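Long-range contacts in GTP-binding protein (Pyrococcus horikoshii, PDB 1WXQ), which probably binds GTP and may hydrolyse nucleotides as an Obg-like GTPase with a TGS domain, though its exact role is unknown: residues L316-P321 with M345-T350; V322-D327 with H341-K346; S349-L354 with E380-Q385; I370-K375 with N387-I392. All blocks are in the same frame, centred on the assembly; numbering follows the deposited sequence.

All four contacts belong to one small mixed sheet and the helix and loop packed on it, in keeping with the ubiquitin-like fold of the TGS domain. Interactions 1 and 2 are successive parts of the same antiparallel strand pair, with centres about 12 Å apart. Interaction 4 adds the other antiparallel pair. V325 N meets V390 O at 2.8 Å, a probable hydrogen bond that joins it to interaction 2. Interaction 3 packs a loop against the start of helix 351-358; L354 CD2 lies 3.6 Å from V322 CG1 of interaction 2. The probable nucleotide-binding loop follows strand 2-7, in a different sheet, and no contact here includes it.

Interaction 1: L316-P321 with M345-T350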
loop_
_atom_site.group_PDB
_atom_site.type_symbol
_atom_site.label_atom_id
_atom_site.label_comp_id
_atom_site.label_asym_id
_atom_site.label_seq_id
_atom_site.Cartn_x
_atom_site.Cartn_y
_atom_site.Cartn_z
ATOM N N LEU A 316 -3.323 -3.019 -4.555
ATOM C CA LEU A 316 -4.143 -2.687 -3.395
ATOM C C LEU A 316 -4.598 -1.242 -3.484
ATOM O O LEU A 316 -5.768 -0.954 -3.639
ATOM C CB LEU A 316 -3.355 -2.830 -2.097
ATOM C CG LEU A 316 -3.475 -3.985 -1.114
ATOM C CD1 LEU A 316 -3.259 -3.397 0.286
ATOM C CD2 LEU A 316 -4.837 -4.661 -1.189
ATOM N N LEU A 317 -3.641 -0.334 -3.387
ATOM C CA LEU A 317 -3.946 1.085 -3.424
ATOM C C LEU A 317 -4.233 1.596 -4.826
ATOM O O LEU A 317 -4.722 2.707 -4.990
ATOM C CB LEU A 317 -2.792 1.865 -2.774
ATOM C CG LEU A 317 -2.453 1.303 -1.381
ATOM C CD1 LEU A 317 -1.300 2.047 -0.770
ATOM C CD2 LEU A 317 -3.676 1.387 -0.489
ATOM N N LYS A 318 -3.933 0.781 -5.831
ATOM C CA LYS A 318 -4.169 1.136 -7.223
ATOM C C LYS A 318 -3.539 2.462 -7.647
ATOM O O LYS A 318 -4.174 3.293 -8.302
ATOM C CB LYS A 318 -5.673 1.170 -7.504
ATOM C CG LYS A 318 -6.383 -0.156 -7.265
ATOM C CD LYS A 318 -7.547 -0.346 -8.233
ATOM C CE LYS A 318 -8.590 0.771 -8.117
ATOM N NZ LYS A 318 -9.614 0.707 -9.201
ATOM N N LEU A 319 -2.286 2.668 -7.264
ATOM C CA LEU A 319 -1.581 3.882 -7.637
ATOM C C LEU A 319 -0.961 3.660 -9.017
ATOM O O LEU A 319 -0.679 2.527 -9.404
ATOM C CB LEU A 319 -0.502 4.195 -6.604
ATOM C CG LEU A 319 -1.041 4.366 -5.177
ATOM C CD1 LEU A 319 0.103 4.382 -4.183
ATOM C CD2 LEU A 319 -1.848 5.654 -5.079
ATOM N N ILE A 320 -0.798 4.737 -9.775
ATOM C CA ILE A 320 -0.191 4.657 -11.101
ATOM C C ILE A 320 0.824 5.779 -11.179
ATOM O O ILE A 320 0.591 6.859 -10.648
ATOM C CB ILE A 320 -1.228 4.868 -12.219
ATOM C CG1 ILE A 320 -1.958 6.198 -12.006
ATOM C CG2 ILE A 320 -2.197 3.695 -12.268
ATOM C CD1 ILE A 320 -2.803 6.618 -13.212
ATOM N N PRO A 321 1.972 5.539 -11.825
ATOM C CA PRO A 321 2.999 6.588 -11.940
ATOM C C PRO A 321 2.584 7.638 -12.994
ATOM O O PRO A 321 2.002 7.299 -14.020
ATOM C CB PRO A 321 4.259 5.816 -12.365
ATOM C CG PRO A 321 3.910 4.349 -12.160
ATOM C CD PRO A 321 2.432 4.290 -12.449
HETATM N N MSE A 345 -0.379 8.572 -8.422
HETATM C CA MSE A 345 -1.749 9.066 -8.457
HETATM C C MSE A 345 -2.724 7.899 -8.301
HETATM O O MSE A 345 -2.458 6.793 -8.762
HETATM C CB MSE A 345 -2.032 9.752 -9.795
HETATM C CG MSE A 345 -1.035 10.835 -10.166
HETATM SE SE MSE A 345 -0.828 12.081 -8.723
HETATM C CE MSE A 345 -2.572 12.929 -8.839
ATOM N N LYS A 346 -3.856 8.157 -7.661
ATOM C CA LYS A 346 -4.856 7.136 -7.514
ATOM C C LYS A 346 -5.591 7.002 -8.824
ATOM O O LYS A 346 -5.861 7.973 -9.517
ATOM C CB LYS A 346 -5.822 7.574 -6.414
ATOM C CG LYS A 346 -7.030 6.644 -6.298
ATOM C CD LYS A 346 -6.749 5.439 -5.399
ATOM C CE LYS A 346 -7.937 4.475 -5.324
ATOM N NZ LYS A 346 -7.662 3.431 -4.339
ATOM N N LYS A 347 -5.894 5.781 -9.260
ATOM C CA LYS A 347 -6.580 5.627 -10.548
ATOM C C LYS A 347 -7.902 6.383 -10.428
ATOM O O LYS A 347 -8.588 6.300 -9.401
ATOM C CB LYS A 347 -6.819 4.143 -10.894
ATOM C CG LYS A 347 -5.536 3.361 -11.225
ATOM C CD LYS A 347 -5.822 1.928 -11.695
ATOM C CE LYS A 347 -4.591 1.248 -12.354
ATOM N NZ LYS A 347 -3.392 0.985 -11.463
ATOM N N GLY A 348 -8.232 7.145 -11.469
ATOM C CA GLY A 348 -9.448 7.944 -11.468
ATOM C C GLY A 348 -9.076 9.414 -11.326
ATOM O O GLY A 348 -9.920 10.314 -11.403
ATOM N N SER A 349 -7.789 9.654 -11.096
ATOM C CA SER A 349 -7.288 11.010 -10.963
ATOM C C SER A 349 -7.343 11.674 -12.330
ATOM O O SER A 349 -7.498 11.005 -13.354
ATOM C CB SER A 349 -5.846 10.995 -10.453
ATOM O OG SER A 349 -5.797 10.567 -9.105
ATOM N N THR A 350 -7.234 12.993 -12.347
ATOM C CA THR A 350 -7.260 13.728 -13.595
ATOM C C THR A 350 -6.056 14.648 -13.575
ATOM O O THR A 350 -5.390 14.780 -12.539
ATOM C CB THR A 350 -8.560 14.557 -13.745
ATOM O OG1 THR A 350 -8.741 15.391 -12.596
ATOM C CG2 THR A 350 -9.756 13.651 -13.901
#
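M345 O is met by two neighbouring residues. I320 N gives it a hydrogen bond of 2.8 Å in the carbonyl plane, and L319 CA adds a weaker CA-H...O contact at 3.2 Å. M345, a selenomethionine, returns a bond from its N to I320 O. I320 and M345 are thus an antiparallel hydrogen-bonded pair, and L319 and K346 form the next, non-hydrogen-bonded one. The two strands belong to a four-stranded sheet of order 2-1-4-3, consistent with the ubiquitin-like beta-grasp fold of TGS domains. The ladder runs one bond further, from K347 N to K318 O at 3.2 Å, nearly along the C=O axis. The K346 chain bends at chi2 (86°) and reaches across to 316-321, where NZ meets L317 O at 3.1 Å from above the carbonyl plane. I320 splits its branches. CG1 sits 4.2 Å from M345 CB, while CG2 lies against the aliphatic part of K347, 3.5 Å from K347 CG. An alanine in place of I320 is likely to leave the K347 chain without its apolar support and to open a gap beside M345 CB. The I320 side chain also touches F386. The second strand leaves the sheet through a type II turn, K346 to S349. K346 O takes two bonds there, one from S349 N and one from S349 OG, the latter 2.6 Å long and on a lone pair.

Interaction 2: V322-D327 with H341-K346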
loop_
_atom_site.group_PDB
_atom_site.type_symbol
_atom_site.label_atom_id
_atom_site.label_comp_id
_atom_site.label_asym_id
_atom_site.label_seq_id
_atom_site.Cartn_x
_atom_site.Cartn_y
_atom_site.Cartn_z
ATOM N N VAL A 322 2.884 8.906 -12.732
ATOM C CA VAL A 322 2.534 9.992 -13.643
ATOM C C VAL A 322 3.600 11.089 -13.561
ATOM O O VAL A 322 4.031 11.461 -12.475
ATOM C CB VAL A 322 1.142 10.570 -13.273
ATOM C CG1 VAL A 322 0.871 11.856 -14.041
ATOM C CG2 VAL A 322 0.068 9.539 -13.571
ATOM N N TYR A 323 4.018 11.607 -14.710
ATOM C CA TYR A 323 5.068 12.632 -14.756
ATOM C C TYR A 323 4.662 13.956 -15.383
ATOM O O TYR A 323 4.325 14.002 -16.564
ATOM C CB TYR A 323 6.280 12.119 -15.541
ATOM C CG TYR A 323 6.908 10.853 -15.007
ATOM C CD1 TYR A 323 6.288 9.613 -15.169
ATOM C CD2 TYR A 323 8.156 10.890 -14.389
ATOM C CE1 TYR A 323 6.906 8.440 -14.735
ATOM C CE2 TYR A 323 8.779 9.724 -13.954
ATOM C CZ TYR A 323 8.155 8.505 -14.132
ATOM O OH TYR A 323 8.803 7.356 -13.729
ATOM N N PRO A 324 4.707 15.051 -14.602
ATOM C CA PRO A 324 4.352 16.391 -15.080
ATOM C C PRO A 324 5.572 17.104 -15.646
ATOM O O PRO A 324 6.638 17.126 -15.024
ATOM C CB PRO A 324 3.840 17.071 -13.827
ATOM C CG PRO A 324 4.764 16.545 -12.803
ATOM C CD PRO A 324 4.814 15.051 -13.132
ATOM N N VAL A 325 5.398 17.693 -16.822
ATOM C CA VAL A 325 6.465 18.417 -17.494
ATOM C C VAL A 325 6.067 19.866 -17.761
ATOM O O VAL A 325 4.930 20.273 -17.496
ATOM C CB VAL A 325 6.818 17.754 -18.847
ATOM C CG1 VAL A 325 7.440 16.381 -18.608
ATOM C CG2 VAL A 325 5.568 17.630 -19.706
ATOM N N HIS A 326 7.016 20.632 -18.297
ATOM C CA HIS A 326 6.796 22.034 -18.625
ATOM C C HIS A 326 6.697 22.086 -20.151
ATOM O O HIS A 326 5.979 22.894 -20.726
ATOM C CB HIS A 326 7.872 22.901 -17.967
ATOM C CG HIS A 326 7.607 24.374 -18.046
ATOM N ND1 HIS A 326 8.565 25.318 -17.735
ATOM C CD2 HIS A 326 6.488 25.065 -18.366
ATOM C CE1 HIS A 326 8.045 26.526 -17.860
ATOM N NE2 HIS A 326 6.786 26.401 -18.241
ATOM N N ASP A 327 7.435 21.141 -20.758
ATOM C CA ASP A 327 7.452 21.128 -22.208
ATOM C C ASP A 327 7.331 19.697 -22.786
ATOM O O ASP A 327 8.232 18.876 -22.614
ATOM C CB ASP A 327 8.824 21.693 -22.656
ATOM C CG ASP A 327 8.971 21.863 -24.162
ATOM O OD1 ASP A 327 8.895 20.851 -24.899
ATOM O OD2 ASP A 327 9.163 23.018 -24.607
ATOM N N HIS A 341 10.101 14.957 -12.011
ATOM C CA HIS A 341 9.350 14.304 -10.938
ATOM C C HIS A 341 8.315 13.280 -11.370
ATOM O O HIS A 341 7.820 13.299 -12.498
ATOM C CB HIS A 341 8.658 15.343 -10.059
ATOM C CG HIS A 341 9.565 16.425 -9.582
ATOM N ND1 HIS A 341 9.918 17.497 -10.371
ATOM C CD2 HIS A 341 10.200 16.598 -8.399
ATOM C CE1 HIS A 341 10.730 18.288 -9.692
ATOM N NE2 HIS A 341 10.918 17.767 -8.494
ATOM N N VAL A 342 7.996 12.392 -10.435
ATOM C CA VAL A 342 7.012 11.346 -10.653
ATOM C C VAL A 342 6.068 11.328 -9.471
ATOM O O VAL A 342 6.498 11.430 -8.322
ATOM C CB VAL A 342 7.666 9.950 -10.745
ATOM C CG1 VAL A 342 8.488 9.679 -9.490
ATOM C CG2 VAL A 342 6.594 8.886 -10.901
ATOM N N PHE A 343 4.781 11.181 -9.747
ATOM C CA PHE A 343 3.808 11.124 -8.668
ATOM C C PHE A 343 2.920 9.888 -8.739
ATOM O O PHE A 343 2.501 9.448 -9.816
ATOM C CB PHE A 343 2.960 12.400 -8.658
ATOM C CG PHE A 343 3.730 13.625 -8.237
ATOM C CD1 PHE A 343 4.045 13.839 -6.901
ATOM C CD2 PHE A 343 4.186 14.538 -9.184
ATOM C CE1 PHE A 343 4.809 14.949 -6.509
ATOM C CE2 PHE A 343 4.953 15.651 -8.805
ATOM C CZ PHE A 343 5.263 15.854 -7.468
ATOM N N LEU A 344 2.679 9.303 -7.575
ATOM C CA LEU A 344 1.816 8.146 -7.459
ATOM C C LEU A 344 0.403 8.736 -7.363
ATOM O O LEU A 344 0.046 9.359 -6.360
ATOM C CB LEU A 344 2.162 7.370 -6.181
ATOM C CG LEU A 344 3.406 6.469 -6.051
ATOM C CD1 LEU A 344 3.393 5.615 -4.777
ATOM C CD2 LEU A 344 3.475 5.588 -7.292
HETATM N N MSE A 345 -0.379 8.572 -8.422
HETATM C CA MSE A 345 -1.749 9.066 -8.457
HETATM C C MSE A 345 -2.724 7.899 -8.301
HETATM O O MSE A 345 -2.458 6.793 -8.762
HETATM C CB MSE A 345 -2.032 9.752 -9.795
HETATM C CG MSE A 345 -1.035 10.835 -10.166
HETATM SE SE MSE A 345 -0.828 12.081 -8.723
HETATM C CE MSE A 345 -2.572 12.929 -8.839
ATOM N N LYS A 346 -3.856 8.157 -7.661
ATOM C CA LYS A 346 -4.856 7.136 -7.514
ATOM C C LYS A 346 -5.591 7.002 -8.824
ATOM O O LYS A 346 -5.861 7.973 -9.517
ATOM C CB LYS A 346 -5.822 7.574 -6.414
ATOM C CG LYS A 346 -7.030 6.644 -6.298
ATOM C CD LYS A 346 -6.749 5.439 -5.399
ATOM C CE LYS A 346 -7.937 4.475 -5.324
ATOM N NZ LYS A 346 -7.662 3.431 -4.339
#
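Y323 and V342 lie side by side and point the same way. Y323 CB and CG each pass H341 O at 3.6 Å. On the ring, CD2 also meets H341 O, obliquely, whereas CE2 meets V342 CB at 3.4 Å. CZ comes next, 3.6 Å from V342 CG2, and OH ends 3.9 Å from that same methyl. V342 CB stands over one face of the ring in a CH-pi contact, 28° off the ring normal. A serine in place of Y323 would probably strip V342 of this packing surface and leave H48 without the ring it meets. V342 also touches I71 of strand 68-77, and Y323 touches A69, so this pair faces the larger sheet of the probable nucleotide-binding domain.

V322 and F343 point to the other face, where L354 of helix 351-358 packs on both. F343 N binds V322 O at 2.8 Å, in the carbonyl plane; the return bond from V322 N is weak. P324 CD meets the F343 ring at its edge, 4.0 Å from CD2. V322 CB lies 3.8 Å from M345 CG. Backbone hydrogen bonds therefore set the strand register, while the side chains meet mainly by apolar and CH-pi contact.

Interaction 3: S349-L354 with E380-Q385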
loop_
_atom_site.group_PDB
_atom_site.type_symbol
_atom_site.label_atom_id
_atom_site.label_comp_id
_atom_site.label_asym_id
_atom_site.label_seq_id
_atom_site.Cartn_x
_atom_site.Cartn_y
_atom_site.Cartn_z
ATOM N N SER A 349 -7.789 9.654 -11.096
ATOM C CA SER A 349 -7.288 11.010 -10.963
ATOM C C SER A 349 -7.343 11.674 -12.330
ATOM O O SER A 349 -7.498 11.005 -13.354
ATOM C CB SER A 349 -5.846 10.995 -10.453
ATOM O OG SER A 349 -5.797 10.567 -9.105
ATOM N N THR A 350 -7.234 12.993 -12.347
ATOM C CA THR A 350 -7.260 13.728 -13.595
ATOM C C THR A 350 -6.056 14.648 -13.575
ATOM O O THR A 350 -5.390 14.780 -12.539
ATOM C CB THR A 350 -8.560 14.557 -13.745
ATOM O OG1 THR A 350 -8.741 15.391 -12.596
ATOM C CG2 THR A 350 -9.756 13.651 -13.901
ATOM N N PRO A 351 -5.742 15.283 -14.716
ATOM C CA PRO A 351 -4.581 16.172 -14.710
ATOM C C PRO A 351 -4.679 17.304 -13.692
ATOM O O PRO A 351 -3.663 17.711 -13.119
ATOM C CB PRO A 351 -4.511 16.646 -16.154
ATOM C CG PRO A 351 -4.960 15.425 -16.894
ATOM C CD PRO A 351 -6.186 15.028 -16.094
ATOM N N ARG A 352 -5.887 17.806 -13.450
ATOM C CA ARG A 352 -6.008 18.859 -12.470
ATOM C C ARG A 352 -5.602 18.342 -11.101
ATOM O O ARG A 352 -5.022 19.048 -10.289
ATOM C CB ARG A 352 -7.462 19.326 -12.436
ATOM C CG ARG A 352 -7.692 20.385 -11.358
ATOM C CD ARG A 352 -9.180 20.674 -11.140
ATOM N NE ARG A 352 -9.785 21.190 -12.370
ATOM C CZ ARG A 352 -9.887 22.527 -12.500
ATOM N NH1 ARG A 352 -9.448 23.321 -11.538
ATOM N NH2 ARG A 352 -10.445 23.046 -13.599
ATOM N N ASP A 353 -5.874 17.063 -10.840
ATOM C CA ASP A 353 -5.475 16.446 -9.574
ATOM C C ASP A 353 -3.962 16.388 -9.552
ATOM O O ASP A 353 -3.344 16.550 -8.512
ATOM C CB ASP A 353 -6.027 15.013 -9.429
ATOM C CG ASP A 353 -7.531 14.972 -9.204
ATOM O OD1 ASP A 353 -8.025 15.747 -8.369
ATOM O OD2 ASP A 353 -8.226 14.150 -9.838
ATOM N N LEU A 354 -3.359 16.136 -10.707
ATOM C CA LEU A 354 -1.902 16.075 -10.782
ATOM C C LEU A 354 -1.318 17.468 -10.526
ATOM O O LEU A 354 -0.205 17.594 -10.032
ATOM C CB LEU A 354 -1.452 15.559 -12.149
ATOM C CG LEU A 354 0.047 15.714 -12.388
ATOM C CD1 LEU A 354 0.820 14.811 -11.414
ATOM C CD2 LEU A 354 0.374 15.393 -13.844
ATOM N N GLU A 380 -11.062 17.393 -19.495
ATOM C CA GLU A 380 -10.905 17.752 -18.094
ATOM C C GLU A 380 -11.225 16.584 -17.193
ATOM O O GLU A 380 -10.818 16.531 -16.034
ATOM C CB GLU A 380 -11.828 18.913 -17.754
ATOM C CG GLU A 380 -12.221 18.957 -16.300
ATOM C CD GLU A 380 -11.167 19.596 -15.444
ATOM O OE1 GLU A 380 -10.357 20.358 -16.013
ATOM O OE2 GLU A 380 -11.154 19.341 -14.216
ATOM N N ASP A 381 -11.979 15.657 -17.753
ATOM C CA ASP A 381 -12.390 14.472 -17.045
ATOM C C ASP A 381 -11.490 13.299 -17.394
ATOM O O ASP A 381 -11.784 12.155 -17.049
ATOM C CB ASP A 381 -13.837 14.152 -17.407
ATOM C CG ASP A 381 -14.798 15.260 -16.987
ATOM O OD1 ASP A 381 -14.860 15.573 -15.771
ATOM O OD2 ASP A 381 -15.486 15.829 -17.865
ATOM N N TYR A 382 -10.388 13.589 -18.076
ATOM C CA TYR A 382 -9.439 12.564 -18.483
ATOM C C TYR A 382 -8.837 11.815 -17.305
ATOM O O TYR A 382 -8.354 12.410 -16.341
ATOM C CB TYR A 382 -8.315 13.187 -19.302
ATOM C CG TYR A 382 -7.223 12.213 -19.692
ATOM C CD1 TYR A 382 -7.446 11.234 -20.655
ATOM C CD2 TYR A 382 -5.960 12.285 -19.111
ATOM C CE1 TYR A 382 -6.436 10.349 -21.038
ATOM C CE2 TYR A 382 -4.942 11.408 -19.482
ATOM C CZ TYR A 382 -5.185 10.443 -20.448
ATOM O OH TYR A 382 -4.179 9.574 -20.827
ATOM N N GLU A 383 -8.865 10.495 -17.397
ATOM C CA GLU A 383 -8.305 9.680 -16.325
ATOM C C GLU A 383 -6.837 9.346 -16.585
ATOM O O GLU A 383 -6.473 8.731 -17.579
ATOM C CB GLU A 383 -9.109 8.381 -16.233
ATOM C CG GLU A 383 -10.620 8.615 -16.240
ATOM C CD GLU A 383 -11.321 7.297 -16.484
ATOM O OE1 GLU A 383 -11.086 6.360 -15.733
ATOM O OE2 GLU A 383 -12.089 7.214 -17.441
ATOM N N LEU A 384 -5.974 9.815 -15.668
ATOM C CA LEU A 384 -4.566 9.460 -15.779
ATOM C C LEU A 384 -4.405 7.947 -15.929
ATOM O O LEU A 384 -5.005 7.158 -15.212
ATOM C CB LEU A 384 -3.858 9.932 -14.509
ATOM C CG LEU A 384 -3.859 11.457 -14.366
ATOM C CD1 LEU A 384 -3.222 11.919 -13.054
ATOM C CD2 LEU A 384 -3.086 12.155 -15.486
ATOM N N GLN A 385 -3.607 7.549 -16.936
ATOM C CA GLN A 385 -3.344 6.128 -17.119
ATOM C C GLN A 385 -1.893 5.840 -16.725
ATOM O O GLN A 385 -1.049 6.724 -16.640
ATOM C CB GLN A 385 -3.694 5.749 -18.559
ATOM C CG GLN A 385 -5.210 5.685 -18.788
ATOM C CD GLN A 385 -5.602 4.299 -19.254
ATOM O OE1 GLN A 385 -5.213 3.816 -20.305
ATOM N NE2 GLN A 385 -6.471 3.675 -18.432
#
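L384 pushes its side chain against the start of helix 351-358, and this is the tight part of the contact. It is consistent with the beta-grasp core of a TGS domain, where the loop before the last strand closes against the helix. L384 CD1 meets S349 CB at 3.8 Å and L354 CB at 4.1 Å. Its other methyl, CD2, lies 4.0 Å from P351 CG. L384 also touches I320, V322 and M345, so it joins helix and sheet. The backbone fixes this position: L384 N binds S349 O at 3.0 Å, from above the carbonyl plane. P351 CG also lies at the edge of the Y382 ring, near its plane; the ring's OH bonds to D388 OD2.

T350 holds the N-cap position. D353 OD2, from the first turn, accepts from both T350 N and T350 OG1, while T350 CG2 meets the loop at Y382 O.

The outer side is polar and more exposed. The bend of E380 at chi2 (82°) brings its carboxylate back toward the helix, where R352 meets it. The two groups cross obliquely, with their planes 53° apart, in a salt bridge by one atom of each. R352 NE, in the guanidinium plane, meets the syn side of E380 OE2 at 2.9 Å.

Interaction 4: I370-K375 with N387-I392; sequences INARTK and NDIVKI
I370 and K391 form an antiparallel hydrogen-bonded pair, with I370 N to K391 O and K391 N to I370 O both 2.9 Å. N371 and V390 are the next, non-hydrogen-bonded pair. One more bond follows as the first strand gives way to a turn: A372 N reaches I389 O at 2.7 Å, 38° above the carbonyl plane.

I370 CB and K391 CB lie 4.1 Å apart on one face. A372 CB packs against I389 CG2. N371 keeps its CG anti to the backbone N (chi1 -177°), which places OD1 over the turn. There it accepts from T374 N at 2.9 Å, an Asx motif; a second bond, from R373 N, is less certain. R373 runs extended from CG to NE and crosses I389 at about a right angle. Its CG comes 4.1 Å from I389 CD1. The guanidinium is modelled too close to N387 O, so its position and its long salt bridge to D388 OD1 are doubtful. The other oxygen, D388 OD2, takes a bond from Q385 N, and N387 ND2 bonds to D47 O.

Strand 366-371 is an outermost strand of the mixed sheet, and its antiparallel pairing with 388-394 is consistent with the beta-grasp fold of the TGS domain. Strand 388-394 lies between it and strand 319-325, to which it is parallel, and I392 packs on L354 and A355 of helix 351-358.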
loop_
_atom_site.group_PDB
_atom_site.type_symbol
_atom_site.label_atom_id
_atom_site.label_comp_id
_atom_site.label_asym_id
_atom_site.label_seq_id
_atom_site.Cartn_x
_atom_site.Cartn_y
_atom_site.Cartn_z
ATOM N N ILE A 370 -2.062 18.589 -21.584
ATOM C CA ILE A 370 -1.689 17.981 -22.855
ATOM C C ILE A 370 -0.952 16.660 -22.613
ATOM O O ILE A 370 -0.021 16.587 -21.814
ATOM C CB ILE A 370 -0.800 18.953 -23.679
ATOM C CG1 ILE A 370 -1.669 20.084 -24.232
ATOM C CG2 ILE A 370 -0.094 18.218 -24.801
ATOM C CD1 ILE A 370 -0.879 21.216 -24.873
ATOM N N ASN A 371 -1.403 15.615 -23.292
ATOM C CA ASN A 371 -0.799 14.293 -23.185
ATOM C C ASN A 371 0.551 14.336 -23.905
ATOM O O ASN A 371 0.600 14.321 -25.137
ATOM C CB ASN A 371 -1.716 13.261 -23.849
ATOM C CG ASN A 371 -1.199 11.845 -23.712
ATOM O OD1 ASN A 371 -0.022 11.574 -23.952
ATOM N ND2 ASN A 371 -2.083 10.925 -23.336
ATOM N N ALA A 372 1.639 14.387 -23.140
ATOM C CA ALA A 372 2.982 14.454 -23.713
ATOM C C ALA A 372 3.364 13.233 -24.533
ATOM O O ALA A 372 4.523 13.075 -24.915
ATOM C CB ALA A 372 4.007 14.675 -22.617
ATOM N N ARG A 373 2.396 12.365 -24.793
ATOM C CA ARG A 373 2.642 11.183 -25.601
ATOM C C ARG A 373 1.855 11.320 -26.887
ATOM O O ARG A 373 2.432 11.287 -27.973
ATOM C CB ARG A 373 2.233 9.915 -24.852
ATOM C CG ARG A 373 3.351 9.345 -23.995
ATOM C CD ARG A 373 2.910 8.112 -23.233
ATOM N NE ARG A 373 4.038 7.494 -22.545
ATOM C CZ ARG A 373 3.923 6.632 -21.541
ATOM N NH1 ARG A 373 2.720 6.276 -21.098
ATOM N NH2 ARG A 373 5.013 6.129 -20.974
ATOM N N THR A 374 0.538 11.482 -26.764
ATOM C CA THR A 374 -0.321 11.646 -27.932
ATOM C C THR A 374 -0.089 13.012 -28.560
ATOM O O THR A 374 -0.329 13.213 -29.752
ATOM C CB THR A 374 -1.817 11.649 -27.551
ATOM O OG1 THR A 374 -2.213 10.338 -27.131
ATOM C CG2 THR A 374 -2.670 12.073 -28.739
ATOM N N LYS A 375 0.385 13.941 -27.735
ATOM C CA LYS A 375 0.665 15.310 -28.154
ATOM C C LYS A 375 -0.598 16.123 -28.382
ATOM O O LYS A 375 -0.555 17.174 -29.017
ATOM C CB LYS A 375 1.502 15.277 -29.433
ATOM C CG LYS A 375 2.779 14.462 -29.309
ATOM C CD LYS A 375 3.421 14.229 -30.677
ATOM C CE LYS A 375 2.563 13.327 -31.570
ATOM N NZ LYS A 375 3.181 13.111 -32.911
ATOM N N ASN A 387 1.681 5.525 -16.178
ATOM C CA ASN A 387 2.892 5.963 -16.866
ATOM C C ASN A 387 2.628 7.073 -17.889
ATOM O O ASN A 387 3.221 7.125 -18.961
ATOM C CB ASN A 387 3.507 4.749 -17.561
ATOM C CG ASN A 387 4.785 4.359 -16.862
ATOM O OD1 ASN A 387 5.404 5.144 -16.151
ATOM N ND2 ASN A 387 5.189 3.094 -17.084
ATOM N N ASP A 388 1.687 7.970 -17.544
ATOM C CA ASP A 388 1.346 9.038 -18.476
ATOM C C ASP A 388 2.344 10.198 -18.407
ATOM O O ASP A 388 2.937 10.486 -17.375
ATOM C CB ASP A 388 -0.064 9.529 -18.149
ATOM C CG ASP A 388 -1.047 8.918 -19.139
ATOM O OD1 ASP A 388 -0.599 8.139 -19.982
ATOM O OD2 ASP A 388 -2.235 9.216 -19.055
ATOM N N ILE A 389 2.610 10.977 -19.452
ATOM C CA ILE A 389 3.512 12.128 -19.372
ATOM C C ILE A 389 2.566 13.297 -19.654
ATOM O O ILE A 389 1.836 13.282 -20.646
ATOM C CB ILE A 389 4.638 12.030 -20.439
ATOM C CG1 ILE A 389 5.346 10.672 -20.303
ATOM C CG2 ILE A 389 5.671 13.148 -20.241
ATOM C CD1 ILE A 389 6.343 10.373 -21.391
ATOM N N VAL A 390 2.562 14.308 -18.791
ATOM C CA VAL A 390 1.602 15.392 -18.968
ATOM C C VAL A 390 2.048 16.841 -18.773
ATOM O O VAL A 390 2.803 17.147 -17.864
ATOM C CB VAL A 390 0.374 15.138 -18.046
ATOM C CG1 VAL A 390 -0.477 16.394 -17.924
ATOM C CG2 VAL A 390 -0.460 13.999 -18.609
ATOM N N LYS A 391 1.549 17.722 -19.640
ATOM C CA LYS A 391 1.843 19.155 -19.573
ATOM C C LYS A 391 0.652 19.894 -18.943
ATOM O O LYS A 391 -0.481 19.821 -19.432
ATOM C CB LYS A 391 2.132 19.709 -20.980
ATOM C CG LYS A 391 2.170 21.251 -21.111
ATOM C CD LYS A 391 3.281 22.172 -20.604
ATOM C CE LYS A 391 3.051 23.680 -20.462
ATOM N NZ LYS A 391 3.259 24.620 -21.562
ATOM N N ILE A 392 0.918 20.595 -17.846
ATOM C CA ILE A 392 -0.123 21.343 -17.152
ATOM C C ILE A 392 -0.102 22.834 -17.519
ATOM O O ILE A 392 0.941 23.490 -17.504
ATOM C CB ILE A 392 0.022 21.190 -15.624
ATOM C CG1 ILE A 392 -0.110 19.708 -15.241
ATOM C CG2 ILE A 392 -1.025 22.035 -14.919
ATOM C CD1 ILE A 392 0.144 19.415 -13.776
#